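PDB 3WD6: omega-class glutathione S-transferase from Bombyx mori, which binds glutathione and, as in other omega-class members, probably catalyses glutathione transfer and glutathione-dependent dehydroascorbate reduction. Local coordinates for residues S219-S222 / Q223-P227. Residues are numbered along the deposited sequence; the frame is centred on the assembly and turned at random.
With EDO (1,2-ethanediol), chain H.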
loop_
_atom_site.group_PDB
_atom_site.type_symbol
_atom_site.label_atom_id
_atom_site.label_comp_id
_atom_site.label_asym_id
_atom_site.label_seq_id
_atom_site.Cartn_x
_atom_site.Cartn_y
_atom_site.Cartn_z
ATOM N N SER A 219 -0.429 1.132 14.866
ATOM C CA SER A 219 -0.848 2.538 14.671
ATOM C C SER A 219 -0.497 3.118 13.301
ATOM O O SER A 219 -1.139 4.087 12.868
ATOM C CB SER A 219 -0.336 3.455 15.780
ATOM O OG SER A 219 1.071 3.388 15.893
ATOM N N ALA A 220 0.514 2.557 12.632
ATOM C CA ALA A 220 0.855 3.025 11.280
ATOM C C ALA A 220 -0.265 2.633 10.327
ATOM O O ALA A 220 -0.586 3.383 9.387
ATOM C CB ALA A 220 2.185 2.446 10.791
ATOM N N VAL A 221 -0.841 1.452 10.567
ATOM C CA VAL A 221 -1.963 0.981 9.779
ATOM C C VAL A 221 -3.266 1.691 10.155
ATOM O O VAL A 221 -3.962 2.234 9.283
ATOM C CB VAL A 221 -2.156 -0.547 9.916
ATOM C CG1 VAL A 221 -3.422 -0.976 9.215
ATOM C CG2 VAL A 221 -0.933 -1.301 9.341
ATOM N N SER A 222 -3.581 1.728 11.450
ATOM C CA SER A 222 -4.930 2.123 11.864
ATOM C C SER A 222 -5.271 3.574 11.531
ATOM O O SER A 222 -6.404 3.890 11.209
ATOM C CB SER A 222 -5.155 1.852 13.352
ATOM O OG SER A 222 -4.247 2.591 14.154
ATOM N N GLN A 223 -4.288 4.452 11.587
ATOM C CA GLN A 223 -4.582 5.866 11.405
ATOM C C GLN A 223 -4.869 6.173 9.934
ATOM O O GLN A 223 -5.417 7.231 9.618
ATOM C CB GLN A 223 -3.396 6.699 11.891
ATOM C CG GLN A 223 -2.170 6.457 11.046
ATOM C CD GLN A 223 -0.967 7.251 11.513
ATOM O OE1 GLN A 223 -0.749 8.387 11.061
ATOM N NE2 GLN A 223 -0.161 6.654 12.416
ATOM N N TYR A 224 -4.502 5.250 9.041
ATOM C CA TYR A 224 -4.705 5.439 7.603
ATOM C C TYR A 224 -5.787 4.504 7.027
ATOM O O TYR A 224 -6.062 4.541 5.831
ATOM C CB TYR A 224 -3.374 5.240 6.838
ATOM C CG TYR A 224 -3.366 5.711 5.388
ATOM C CD1 TYR A 224 -3.604 7.047 5.070
ATOM C CD2 TYR A 224 -3.083 4.827 4.337
ATOM C CE1 TYR A 224 -3.582 7.506 3.729
ATOM C CE2 TYR A 224 -3.050 5.276 2.980
ATOM C CZ TYR A 224 -3.308 6.623 2.699
ATOM O OH TYR A 224 -3.302 7.100 1.398
ATOM N N LEU A 225 -6.372 3.646 7.860
ATOM C CA LEU A 225 -7.401 2.707 7.383
ATOM C C LEU A 225 -8.511 3.397 6.576
ATOM O O LEU A 225 -8.958 4.505 6.917
ATOM C CB LEU A 225 -8.061 1.982 8.551
ATOM C CG LEU A 225 -7.268 0.804 9.109
ATOM C CD1 LEU A 225 -8.057 0.178 10.290
ATOM C CD2 LEU A 225 -6.970 -0.229 7.998
ATOM N N ILE A 226 -8.952 2.736 5.512
ATOM C CA ILE A 226 -10.139 3.167 4.803
ATOM C C ILE A 226 -11.343 2.375 5.346
ATOM O O ILE A 226 -11.352 1.133 5.268
ATOM C CB ILE A 226 -9.967 2.918 3.306
ATOM C CG1 ILE A 226 -8.725 3.676 2.816
ATOM C CG2 ILE A 226 -11.236 3.313 2.517
ATOM C CD1 ILE A 226 -8.365 3.420 1.350
ATOM N N PRO A 227 -12.359 3.076 5.909
ATOM C CA PRO A 227 -13.543 2.327 6.370
ATOM C C PRO A 227 -14.066 1.420 5.241
ATOM O O PRO A 227 -14.185 1.879 4.086
ATOM C CB PRO A 227 -14.560 3.429 6.694
ATOM C CG PRO A 227 -13.728 4.639 6.997
ATOM C CD PRO A 227 -12.536 4.535 6.059
HETATM C C1 EDO H . 3.430 10.193 11.591
HETATM O O1 EDO H . 4.586 10.182 10.717
HETATM C C2 EDO H . 2.245 10.906 10.922
HETATM O O2 EDO H . 0.988 10.323 11.316
#
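Where the short helix 219-222 runs out, the amide of Y224 bonds to V221 O (N to O 3.1 Å), a three-residue step, while Q223 N reaches S219 O and L225 N reaches S222 O only weakly. Q223 illustrates how a side chain can fold back on the helix it follows. With CG lodged between the backbone N and the carbonyl carbon (chi1 65°), the chain returns over the last turn and NE2 donates to S219 O at 2.8 Å. The bond is fairly straight and lies almost in the side-chain amide plane, yet it meets the carbonyl from above its plane, 47° out. S219 O thus receives two N-H groups of one residue, the backbone one weakly. At the other end of the amide, OE1 accepts from O2 of a 1,2-ethanediol, probably from the crystallisation liquor, at 2.6 Å. In this glutathione transferase fold the turn belongs to the all-helical domain and faces the thioredoxin-like one, where Y224 packs on helix 39-51 and its hydroxyl bonds to N34; the side chain of Y224 lies about 7 Å from that of C38, which binds glutathione. On the helical-domain side, the V221 and L225 side chains meet at a slant, CG1 to CD2 3.8 Å, V221 also touching W183 and L225 touching L216.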